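Local atomic coordinates of peroxisomal acyl-coenzyme A oxidase 1 (Arabidopsis thaliana, PDB entry 1W07), a protein that catalyses the FAD-dependent oxidation of long- and medium-chain acyl-CoAs to 2-trans-enoyl-CoAs in peroxisomal beta-oxidation, passing electrons to oxygen to give hydrogen peroxide. Residues A8-K13 against E321-D326; M281-Q286 against W353-V358; L370-A375 against A435-K440. The protein carries 1 engineered substitution. All coordinates share one frame; numbering follows the deposited sequence.

From the N terminus, helix 8-12 meets the loop 321-326 in interaction 1, closing a span of 307 residues that holds the strands of the middle domain and all of helix 278-309. Interaction 2 begins inside that span, at 281-286, and closes beyond it at 353-358, so the two cross along the chain; the nearest atoms of interactions 1 and 2 are about 27 Å apart. Interaction 3 follows in series, joining the start of helix 370-398 to helix 427-443. It touches interaction 2 through Val358 against Ala373 and Arg285 against His374. Interactions 2 and 3 thus tie together four helices of the C-alpha1 region, while interaction 1 fastens the N-terminal helix near an FAD site.

Interaction 1 of 3, residues A8-K13 against E321-D326. With FAD (flavin-adenine dinucleotide), chain C.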
loop_
_atom_site.group_PDB
_atom_site.type_symbol
_atom_site.label_atom_id
_atom_site.label_comp_id
_atom_site.label_asym_id
_atom_site.label_seq_id
_atom_site.Cartn_x
_atom_site.Cartn_y
_atom_site.Cartn_z
ATOM N N ALA B 8 -12.274 15.809 -23.835
ATOM C CA ALA B 8 -11.959 16.270 -25.185
ATOM C C ALA B 8 -10.983 17.432 -25.209
ATOM O O ALA B 8 -10.047 17.427 -26.001
ATOM C CB ALA B 8 -13.229 16.644 -25.941
ATOM N N ASP B 9 -11.208 18.422 -24.353
ATOM C CA ASP B 9 -10.331 19.584 -24.286
ATOM C C ASP B 9 -8.928 19.186 -23.836
ATOM O O ASP B 9 -7.932 19.689 -24.360
ATOM C CB ASP B 9 -10.911 20.634 -23.331
ATOM C CG ASP B 9 -10.071 21.891 -23.270
ATOM O OD1 ASP B 9 -9.785 22.455 -24.346
ATOM O OD2 ASP B 9 -9.689 22.319 -22.157
ATOM N N GLU B 10 -8.839 18.276 -22.867
ATOM C CA GLU B 10 -7.536 17.820 -22.376
ATOM C C GLU B 10 -6.748 17.182 -23.518
ATOM O O GLU B 10 -5.559 17.428 -23.685
ATOM C CB GLU B 10 -7.711 16.799 -21.241
ATOM C CG GLU B 10 -8.059 17.425 -19.906
ATOM C CD GLU B 10 -7.007 18.426 -19.450
ATOM O OE1 GLU B 10 -5.815 18.151 -19.664
ATOM O OE2 GLU B 10 -7.369 19.478 -18.877
ATOM N N ARG B 11 -7.433 16.362 -24.307
ATOM C CA ARG B 11 -6.795 15.696 -25.424
ATOM C C ARG B 11 -6.359 16.697 -26.502
ATOM O O ARG B 11 -5.417 16.440 -27.258
ATOM C CB ARG B 11 -7.733 14.631 -26.005
ATOM C CG ARG B 11 -8.157 13.596 -24.943
ATOM C CD ARG B 11 -8.631 12.247 -25.510
ATOM N NE ARG B 11 -8.518 11.206 -24.476
ATOM C CZ ARG B 11 -9.498 10.811 -23.666
ATOM N NH1 ARG B 11 -10.722 11.336 -23.754
ATOM N NH2 ARG B 11 -9.237 9.923 -22.712
ATOM N N ASN B 12 -7.028 17.844 -26.571
ATOM C CA ASN B 12 -6.656 18.850 -27.554
ATOM C C ASN B 12 -5.459 19.654 -27.066
ATOM O O ASN B 12 -4.849 20.383 -27.833
ATOM C CB ASN B 12 -7.830 19.782 -27.870
ATOM C CG ASN B 12 -8.874 19.125 -28.754
ATOM O OD1 ASN B 12 -8.571 18.187 -29.492
ATOM N ND2 ASN B 12 -10.104 19.628 -28.701
ATOM N N LYS B 13 -5.108 19.513 -25.790
ATOM C CA LYS B 13 -3.952 20.230 -25.264
ATOM C C LYS B 13 -2.645 19.532 -25.624
ATOM O O LYS B 13 -1.568 20.116 -25.492
ATOM C CB LYS B 13 -4.028 20.351 -23.747
ATOM C CG LYS B 13 -5.066 21.332 -23.262
ATOM C CD LYS B 13 -5.115 21.295 -21.748
ATOM C CE LYS B 13 -6.229 22.165 -21.183
ATOM N NZ LYS B 13 -6.335 22.008 -19.698
ATOM N N GLU B 321 -14.243 25.345 -9.926
ATOM C CA GLU B 321 -13.051 24.875 -9.229
ATOM C C GLU B 321 -11.988 24.331 -10.176
ATOM O O GLU B 321 -12.286 23.926 -11.296
ATOM C CB GLU B 321 -13.434 23.827 -8.192
ATOM C CG GLU B 321 -14.191 24.439 -7.040
ATOM C CD GLU B 321 -14.849 23.420 -6.140
ATOM O OE1 GLU B 321 -14.159 22.824 -5.286
ATOM O OE2 GLU B 321 -16.063 23.217 -6.307
ATOM N N THR B 322 -10.745 24.321 -9.700
ATOM C CA THR B 322 -9.570 23.877 -10.456
ATOM C C THR B 322 -9.398 22.355 -10.517
ATOM O O THR B 322 -9.603 21.654 -9.523
ATOM C CB THR B 322 -8.277 24.462 -9.815
ATOM O OG1 THR B 322 -8.430 25.878 -9.645
ATOM C CG2 THR B 322 -7.054 24.176 -10.679
ATOM N N GLN B 323 -8.986 21.842 -11.672
ATOM C CA GLN B 323 -8.732 20.411 -11.826
ATOM C C GLN B 323 -7.577 20.066 -10.878
ATOM O O GLN B 323 -6.557 20.772 -10.853
ATOM C CB GLN B 323 -8.340 20.116 -13.267
ATOM C CG GLN B 323 -9.464 20.346 -14.263
ATOM C CD GLN B 323 -8.944 20.481 -15.673
ATOM O OE1 GLN B 323 -8.461 21.543 -16.061
ATOM N NE2 GLN B 323 -9.007 19.400 -16.439
ATOM N N VAL B 324 -7.711 18.994 -10.100
ATOM C CA VAL B 324 -6.654 18.664 -9.158
ATOM C C VAL B 324 -5.331 18.410 -9.840
ATOM O O VAL B 324 -4.275 18.641 -9.250
ATOM C CB VAL B 324 -7.025 17.459 -8.235
ATOM C CG1 VAL B 324 -8.233 17.838 -7.384
ATOM C CG2 VAL B 324 -7.273 16.197 -9.053
ATOM N N ILE B 325 -5.377 17.979 -11.098
ATOM C CA ILE B 325 -4.149 17.713 -11.834
ATOM C C ILE B 325 -3.323 18.987 -12.070
ATOM O O ILE B 325 -2.162 18.905 -12.481
ATOM C CB ILE B 325 -4.443 17.030 -13.179
ATOM C CG1 ILE B 325 -3.151 16.432 -13.746
ATOM C CG2 ILE B 325 -5.047 18.026 -14.164
ATOM C CD1 ILE B 325 -3.374 15.519 -14.960
ATOM N N ASP B 326 -3.921 20.151 -11.809
ATOM C CA ASP B 326 -3.250 21.452 -11.955
ATOM C C ASP B 326 -2.372 21.771 -10.723
ATOM O O ASP B 326 -1.531 22.661 -10.773
ATOM C CB ASP B 326 -4.275 22.590 -12.080
ATOM C CG ASP B 326 -4.870 22.735 -13.477
ATOM O OD1 ASP B 326 -4.661 21.856 -14.342
ATOM O OD2 ASP B 326 -5.568 23.752 -13.693
HETATM P PA FAD C . -10.263 15.517 -2.927
HETATM O O1A FAD C . -10.239 16.620 -1.939
HETATM O O2A FAD C . -11.147 15.638 -4.109
HETATM O O5B FAD C . -8.753 15.230 -3.403
HETATM C C5B FAD C . -8.466 14.364 -4.505
HETATM C C4B FAD C . -7.010 14.553 -4.946
HETATM O O4B FAD C . -6.832 15.965 -5.184
HETATM C C3B FAD C . -6.046 14.182 -3.815
HETATM O O3B FAD C . -4.775 13.824 -4.365
HETATM C C2B FAD C . -5.949 15.496 -3.042
HETATM O O2B FAD C . -4.695 15.558 -2.356
HETATM C C1B FAD C . -5.895 16.473 -4.219
HETATM N N9A FAD C . -6.286 17.836 -3.801
HETATM C C8A FAD C . -7.529 18.249 -3.544
HETATM N N7A FAD C . -7.517 19.538 -3.218
HETATM C C5A FAD C . -6.255 19.956 -3.278
HETATM C C6A FAD C . -5.648 21.185 -3.052
HETATM N N6A FAD C . -6.374 22.250 -2.729
HETATM N N1A FAD C . -4.261 21.287 -3.213
HETATM C C2A FAD C . -3.524 20.159 -3.599
HETATM N N3A FAD C . -4.138 19.005 -3.802
HETATM C C4A FAD C . -5.467 18.878 -3.652
HETATM N N1 FAD C . -18.132 11.964 4.635
HETATM C C2 FAD C . -19.241 12.301 5.420
HETATM O O2 FAD C . -19.830 13.362 5.230
HETATM N N3 FAD C . -19.695 11.391 6.385
HETATM C C4 FAD C . -19.053 10.156 6.549
HETATM O O4 FAD C . -19.462 9.362 7.393
HETATM C C4X FAD C . -17.954 9.830 5.764
HETATM N N5 FAD C . -17.345 8.572 5.877
HETATM C C5X FAD C . -16.258 8.221 5.066
HETATM C C6 FAD C . -15.752 6.926 5.094
HETATM C C7 FAD C . -14.776 6.538 4.176
HETATM C C7M FAD C . -14.272 5.093 4.196
HETATM C C8 FAD C . -14.298 7.453 3.237
HETATM C C8M FAD C . -13.260 7.049 2.184
HETATM C C9 FAD C . -14.795 8.753 3.227
HETATM C C9A FAD C . -15.776 9.145 4.137
HETATM N N10 FAD C . -16.348 10.422 4.061
HETATM C C10 FAD C . -17.489 10.733 4.814
HETATM C "C1'" FAD C . -15.813 11.434 3.119
HETATM C "C2'" FAD C . -14.506 11.992 3.696
HETATM O "O2'" FAD C . -14.732 12.449 5.033
HETATM C "C3'" FAD C . -13.887 13.134 2.884
HETATM O "O3'" FAD C . -14.831 14.200 2.741
HETATM C "C4'" FAD C . -13.423 12.684 1.496
HETATM O "O4'" FAD C . -12.788 11.405 1.551
HETATM C "C5'" FAD C . -12.445 13.709 0.922
HETATM O "O5'" FAD C . -11.828 13.173 -0.248
HETATM P P FAD C . -12.117 13.800 -1.700
HETATM O O1P FAD C . -12.668 12.718 -2.544
HETATM O O2P FAD C . -12.897 15.047 -1.542
HETATM O O3P FAD C . -10.619 14.137 -2.182
HETATM O O HOH W 1 -7.627 23.266 -17.911
#
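The carboxylate of Glu10 and the side-chain amide of Gln323 meet with their planes turned 63° apart. Gln323 NE2 stands over one face of the carboxylate, well out of its plane, and donates to Glu10 OE2 across 2.9 Å; the N-H points at the oxygen at 160°, and the acceptor lies close to the amide plane. Over the opposite face comes the ammonium group of Lys13, with Lys13 NZ 2.9 Å from Glu10 OE2 in a salt bridge, so one oxygen is held from both sides. At the other end of the amide, a water molecule donates to Gln323 OE1 at 2.7 Å and accepts from Lys13 NZ. The bend of Glu10 at chi2 (-58°) leaves OE2 between the two nitrogens.

Both groups have further partners: Glu10 OE1 pairs with Arg597, and Gln323 NE2 also donates to Ala308 O. With an alanine at Glu10, Lys13 would probably be left without its carboxylate mate, Arg597 with one fewer, Asp326 remaining, and the amide of Gln323 one acceptor short. Next to Gln323, Val324 lies against the FAD ribose, its CG1 3.2 Å from FAD O4B. The buried carboxylate is likely to be stabilised in its ionised form by Lys13 and Arg597, and the amide, with its two acceptors, joins this charged cluster to the loop that lines the adenosine end of the cofactor pocket.

Interaction 2 of 3, residues M281-Q286 against W353-V358; sequences MVYVRQ and WLYTDV
Tyr283 and Tyr355 form the aromatic part of this contact. Their ring centroids are 4.8 Å apart and the planes are inclined at 43°, an oblique pairing. Tyr283 CD1 sits above the centre of the Tyr355 ring, 3.6 Å from its plane. Tyr355, with CG anti to its N (chi1 163°), reaches toward helix 278-309 and lies against Tyr283.

Aliphatic contacts accompany the ring pair. Tyr283 CB approaches Tyr355 CE1 at 3.5 Å, so the tyrosine on helix 278-309 touches its partner with the root of its side chain as well as with its ring. Val282 covers the buried flank of the contact: its CG1 lies 4.2 Å from Tyr355 CA and more loosely, at 4.4 Å, from Tyr355 CD1. The contact between the two segments is apolar, with Tyr355 wedged against two consecutive residues of the opposing helix and Tyr283 toward the solvent margin.

A polar link lies alongside, where Gln286 NE2 donates to Gly348 O farther back on the same opposing helix. Helices 278-309 and 328-363, consecutive in the chain and running roughly antiparallel here, pack together within the helical C-alpha1 domain of the acyl-CoA oxidase and share a third neighbour in helix 370-398: Val282 packs on Thr377, and Val358 on Ala373.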
loop_
_atom_site.group_PDB
_atom_site.type_symbol
_atom_site.label_atom_id
_atom_site.label_comp_id
_atom_site.label_asym_id
_atom_site.label_seq_id
_atom_site.Cartn_x
_atom_site.Cartn_y
_atom_site.Cartn_z
ATOM N N MET B 281 15.405 -18.177 -15.844
ATOM C CA MET B 281 15.156 -17.194 -14.790
ATOM C C MET B 281 15.376 -15.780 -15.295
ATOM O O MET B 281 14.701 -14.851 -14.856
ATOM C CB MET B 281 16.040 -17.441 -13.563
ATOM C CG MET B 281 15.405 -18.340 -12.517
ATOM S SD MET B 281 16.369 -18.437 -10.992
ATOM C CE MET B 281 15.399 -17.318 -9.897
ATOM N N VAL B 282 16.325 -15.610 -16.209
ATOM C CA VAL B 282 16.585 -14.288 -16.770
ATOM C C VAL B 282 15.359 -13.896 -17.593
ATOM O O VAL B 282 15.065 -12.711 -17.789
ATOM C CB VAL B 282 17.824 -14.305 -17.683
ATOM C CG1 VAL B 282 18.039 -12.929 -18.307
ATOM C CG2 VAL B 282 19.049 -14.728 -16.878
ATOM N N TYR B 283 14.643 -14.912 -18.066
ATOM C CA TYR B 283 13.446 -14.702 -18.862
ATOM C C TYR B 283 12.275 -14.363 -17.953
ATOM O O TYR B 283 11.601 -13.359 -18.152
ATOM C CB TYR B 283 13.126 -15.963 -19.665
ATOM C CG TYR B 283 11.958 -15.807 -20.605
ATOM C CD1 TYR B 283 12.011 -14.904 -21.670
ATOM C CD2 TYR B 283 10.807 -16.578 -20.449
ATOM C CE1 TYR B 283 10.948 -14.780 -22.558
ATOM C CE2 TYR B 283 9.740 -16.460 -21.332
ATOM C CZ TYR B 283 9.817 -15.562 -22.383
ATOM O OH TYR B 283 8.768 -15.456 -23.268
ATOM N N VAL B 284 12.042 -15.207 -16.956
ATOM C CA VAL B 284 10.944 -14.994 -16.021
ATOM C C VAL B 284 11.058 -13.620 -15.360
ATOM O O VAL B 284 10.061 -12.916 -15.186
ATOM C CB VAL B 284 10.928 -16.076 -14.929
ATOM C CG1 VAL B 284 9.734 -15.881 -14.021
ATOM C CG2 VAL B 284 10.890 -17.462 -15.567
ATOM N N ARG B 285 12.279 -13.238 -15.001
ATOM C CA ARG B 285 12.517 -11.954 -14.364
ATOM C C ARG B 285 12.324 -10.819 -15.350
ATOM O O ARG B 285 11.958 -9.702 -14.975
ATOM C CB ARG B 285 13.926 -11.924 -13.779
ATOM C CG ARG B 285 14.110 -12.877 -12.613
ATOM C CD ARG B 285 15.532 -12.834 -12.114
ATOM N NE ARG B 285 15.690 -13.538 -10.846
ATOM C CZ ARG B 285 16.850 -13.647 -10.209
ATOM N NH1 ARG B 285 17.947 -13.108 -10.733
ATOM N NH2 ARG B 285 16.914 -14.278 -9.049
ATOM N N GLN B 286 12.568 -11.112 -16.621
ATOM C CA GLN B 286 12.410 -10.123 -17.679
ATOM C C GLN B 286 10.924 -9.864 -17.879
ATOM O O GLN B 286 10.507 -8.723 -18.092
ATOM C CB GLN B 286 13.049 -10.643 -18.981
ATOM C CG GLN B 286 13.039 -9.663 -20.150
ATOM C CD GLN B 286 11.663 -9.496 -20.774
ATOM O OE1 GLN B 286 10.944 -10.470 -20.984
ATOM N NE2 GLN B 286 11.302 -8.258 -21.096
ATOM N N TRP B 353 16.495 -7.630 -24.898
ATOM C CA TRP B 353 17.704 -7.743 -25.706
ATOM C C TRP B 353 18.753 -8.525 -24.910
ATOM O O TRP B 353 19.454 -9.374 -25.455
ATOM C CB TRP B 353 18.251 -6.351 -26.046
ATOM C CG TRP B 353 19.632 -6.386 -26.639
ATOM C CD1 TRP B 353 19.961 -6.622 -27.946
ATOM C CD2 TRP B 353 20.871 -6.299 -25.927
ATOM N NE1 TRP B 353 21.327 -6.699 -28.084
ATOM C CE2 TRP B 353 21.910 -6.504 -26.860
ATOM C CE3 TRP B 353 21.204 -6.073 -24.583
ATOM C CZ2 TRP B 353 23.261 -6.489 -26.497
ATOM C CZ3 TRP B 353 22.552 -6.060 -24.216
ATOM C CH2 TRP B 353 23.564 -6.267 -25.173
ATOM N N LEU B 354 18.850 -8.228 -23.618
ATOM C CA LEU B 354 19.799 -8.901 -22.745
ATOM C C LEU B 354 19.488 -10.390 -22.645
ATOM O O LEU B 354 20.394 -11.230 -22.660
ATOM C CB LEU B 354 19.758 -8.279 -21.351
ATOM C CG LEU B 354 20.674 -8.909 -20.303
ATOM C CD1 LEU B 354 22.108 -8.862 -20.800
ATOM C CD2 LEU B 354 20.532 -8.167 -18.983
ATOM N N TYR B 355 18.205 -10.715 -22.533
ATOM C CA TYR B 355 17.790 -12.105 -22.437
ATOM C C TYR B 355 18.353 -12.899 -23.602
ATOM O O TYR B 355 18.961 -13.951 -23.411
ATOM C CB TYR B 355 16.271 -12.219 -22.458
ATOM C CG TYR B 355 15.807 -13.625 -22.770
ATOM C CD1 TYR B 355 16.038 -14.664 -21.875
ATOM C CD2 TYR B 355 15.161 -13.917 -23.968
ATOM C CE1 TYR B 355 15.636 -15.962 -22.158
ATOM C CE2 TYR B 355 14.753 -15.220 -24.273
ATOM C CZ TYR B 355 14.998 -16.239 -23.356
ATOM O OH TYR B 355 14.625 -17.535 -23.623
ATOM N N THR B 356 18.133 -12.393 -24.812
ATOM C CA THR B 356 18.626 -13.038 -26.026
ATOM C C THR B 356 20.151 -13.143 -25.989
ATOM O O THR B 356 20.709 -14.235 -26.033
ATOM C CB THR B 356 18.241 -12.227 -27.271
ATOM O OG1 THR B 356 16.839 -11.931 -27.243
ATOM C CG2 THR B 356 18.559 -13.014 -28.524
ATOM N N ASP B 357 20.818 -11.995 -25.907
ATOM C CA ASP B 357 22.275 -11.960 -25.873
ATOM C C ASP B 357 22.851 -13.001 -24.914
ATOM O O ASP B 357 23.736 -13.768 -25.290
ATOM C CB ASP B 357 22.761 -10.563 -25.476
ATOM C CG ASP B 357 24.265 -10.397 -25.641
ATOM O OD1 ASP B 357 24.995 -10.399 -24.623
ATOM O OD2 ASP B 357 24.717 -10.265 -26.799
ATOM N N VAL B 358 22.345 -13.027 -23.682
ATOM C CA VAL B 358 22.823 -13.974 -22.678
ATOM C C VAL B 358 22.532 -15.404 -23.115
ATOM O O VAL B 358 23.361 -16.296 -22.952
ATOM C CB VAL B 358 22.166 -13.724 -21.294
ATOM C CG1 VAL B 358 22.687 -14.721 -20.282
ATOM C CG2 VAL B 358 22.485 -12.332 -20.812
#

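Interaction 3 of 3, residues L370-A375 against A435-K440. With PT (platinum (II) ion), chain M.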
loop_
_atom_site.group_PDB
_atom_site.type_symbol
_atom_site.label_atom_id
_atom_site.label_comp_id
_atom_site.label_asym_id
_atom_site.label_seq_id
_atom_site.Cartn_x
_atom_site.Cartn_y
_atom_site.Cartn_z
ATOM N N LEU B 370 27.563 -13.723 -17.582
ATOM C CA LEU B 370 26.542 -14.312 -16.725
ATOM C C LEU B 370 26.395 -13.600 -15.372
ATOM O O LEU B 370 25.281 -13.294 -14.942
ATOM C CB LEU B 370 26.843 -15.795 -16.500
ATOM C CG LEU B 370 25.732 -16.609 -15.833
ATOM C CD1 LEU B 370 24.441 -16.470 -16.645
ATOM C CD2 LEU B 370 26.163 -18.072 -15.719
ATOM N N PRO B 371 27.517 -13.338 -14.676
ATOM C CA PRO B 371 27.444 -12.659 -13.377
ATOM C C PRO B 371 26.729 -11.309 -13.462
ATOM O O PRO B 371 25.870 -11.004 -12.640
ATOM C CB PRO B 371 28.913 -12.516 -12.983
ATOM C CG PRO B 371 29.530 -13.741 -13.577
ATOM C CD PRO B 371 28.898 -13.776 -14.953
ATOM N N GLU B 372 27.086 -10.507 -14.460
ATOM C CA GLU B 372 26.468 -9.194 -14.628
ATOM C C GLU B 372 24.982 -9.319 -14.976
ATOM O O GLU B 372 24.139 -8.639 -14.394
ATOM C CB GLU B 372 27.187 -8.411 -15.733
ATOM C CG GLU B 372 26.733 -6.964 -15.869
ATOM C CD GLU B 372 26.472 -6.559 -17.311
ATOM O OE1 GLU B 372 27.312 -6.869 -18.184
ATOM O OE2 GLU B 372 25.434 -5.919 -17.571
ATOM N N ALA B 373 24.680 -10.199 -15.924
ATOM C CA ALA B 373 23.310 -10.423 -16.382
ATOM C C ALA B 373 22.393 -10.760 -15.215
ATOM O O ALA B 373 21.265 -10.272 -15.129
ATOM C CB ALA B 373 23.283 -11.536 -17.408
ATOM N N HIS B 374 22.889 -11.592 -14.311
ATOM C CA HIS B 374 22.123 -11.987 -13.158
ATOM C C HIS B 374 21.869 -10.863 -12.158
ATOM O O HIS B 374 20.756 -10.752 -11.613
ATOM C CB HIS B 374 22.828 -13.132 -12.465
ATOM C CG HIS B 374 22.003 -14.365 -12.441
ATOM N ND1 HIS B 374 22.531 -15.622 -12.267
ATOM C CD2 HIS B 374 20.672 -14.524 -12.573
ATOM C CE1 HIS B 374 21.554 -16.506 -12.307
ATOM N NE2 HIS B 374 20.422 -15.859 -12.492
ATOM N N ALA B 375 22.891 -10.041 -11.926
ATOM C CA ALA B 375 22.806 -8.905 -11.020
ATOM C C ALA B 375 21.775 -7.901 -11.518
ATOM O O ALA B 375 20.868 -7.519 -10.780
ATOM C CB ALA B 375 24.174 -8.231 -10.894
ATOM N N ALA B 435 24.254 -6.478 -4.243
ATOM C CA ALA B 435 25.268 -5.881 -3.376
ATOM C C ALA B 435 26.522 -6.755 -3.364
ATOM O O ALA B 435 27.637 -6.246 -3.496
ATOM C CB ALA B 435 24.724 -5.710 -1.962
ATOM N N ARG B 436 26.350 -8.064 -3.201
ATOM C CA ARG B 436 27.505 -8.959 -3.206
ATOM C C ARG B 436 28.263 -8.820 -4.531
ATOM O O ARG B 436 29.487 -8.763 -4.545
ATOM C CB ARG B 436 27.066 -10.412 -3.013
ATOM C CG ARG B 436 26.587 -10.751 -1.614
ATOM C CD ARG B 436 26.296 -12.235 -1.502
ATOM N NE ARG B 436 25.604 -12.591 -0.269
ATOM C CZ ARG B 436 26.151 -12.603 0.945
ATOM N NH1 ARG B 436 27.426 -12.282 1.132
ATOM N NH2 ARG B 436 25.407 -12.952 1.986
ATOM N N PHE B 437 27.530 -8.767 -5.638
ATOM C CA PHE B 437 28.134 -8.618 -6.960
ATOM C C PHE B 437 28.913 -7.302 -7.052
ATOM O O PHE B 437 30.020 -7.253 -7.597
ATOM C CB PHE B 437 27.045 -8.649 -8.038
ATOM C CG PHE B 437 27.537 -8.298 -9.416
ATOM C CD1 PHE B 437 28.334 -9.185 -10.130
ATOM C CD2 PHE B 437 27.215 -7.072 -9.994
ATOM C CE1 PHE B 437 28.809 -8.862 -11.397
ATOM C CE2 PHE B 437 27.685 -6.733 -11.269
ATOM C CZ PHE B 437 28.484 -7.633 -11.971
ATOM N N LEU B 438 28.328 -6.237 -6.511
ATOM C CA LEU B 438 28.972 -4.934 -6.538
ATOM C C LEU B 438 30.228 -4.945 -5.689
ATOM O O LEU B 438 31.244 -4.368 -6.077
ATOM C CB LEU B 438 28.017 -3.838 -6.040
ATOM C CG LEU B 438 26.845 -3.484 -6.977
ATOM C CD1 LEU B 438 25.945 -2.459 -6.294
ATOM C CD2 LEU B 438 27.384 -2.944 -8.307
ATOM N N MET B 439 30.162 -5.605 -4.533
ATOM C CA MET B 439 31.315 -5.682 -3.642
ATOM C C MET B 439 32.463 -6.444 -4.296
ATOM O O MET B 439 33.622 -6.062 -4.156
ATOM C CB MET B 439 30.929 -6.344 -2.316
ATOM C CG MET B 439 30.011 -5.502 -1.430
ATOM S SD MET B 439 30.657 -3.863 -1.015
ATOM C CE MET B 439 29.779 -2.832 -2.242
ATOM N N LYS B 440 32.144 -7.519 -5.013
ATOM C CA LYS B 440 33.175 -8.286 -5.700
ATOM C C LYS B 440 33.785 -7.466 -6.834
ATOM O O LYS B 440 34.987 -7.494 -7.050
ATOM C CB LYS B 440 32.597 -9.589 -6.262
ATOM C CG LYS B 440 32.322 -10.638 -5.206
ATOM C CD LYS B 440 31.797 -11.940 -5.806
ATOM C CE LYS B 440 32.789 -12.585 -6.771
ATOM N NZ LYS B 440 32.277 -13.889 -7.293
HETATM PT PT PT M . 18.743 -16.388 -11.439
#
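Phe437 carries a helix-to-helix contact in the helical C-alpha1 region, where the first turns of helix 370-398 pack against helix 427-443. The local axes approach to 10.2 Å and run at 140° to each other, nearer antiparallel than perpendicular. With CG opposite its backbone N (chi1 171°), Phe437 lays its ring along the facing helix. Ala375 CB presses over one face, 3.4 Å from Phe437 CD2, and the carbonyl oxygen of Pro371 lies over that same face. The far end of the ring reaches the backbone of the next residue, Phe437 CZ being 3.7 Å from Glu372 CA, and Pro371 CB adds a looser touch 4.0 Å from Phe437 CE1.

The polar end of Glu372 leads away to Thr454. His374 likewise turns elsewhere, binding a platinum ion through NE2 at 2.1 Å; this metal is not the enzyme's cofactor.

Chemically, the contact is a hydrocarbon ring on a helix surface: the small methyl of Ala375 lets the phenyl group come close to the main chain, and Pro371 O, although it faces the ring, has its hydrogen-bonding need met by Ala375 N within its own helix.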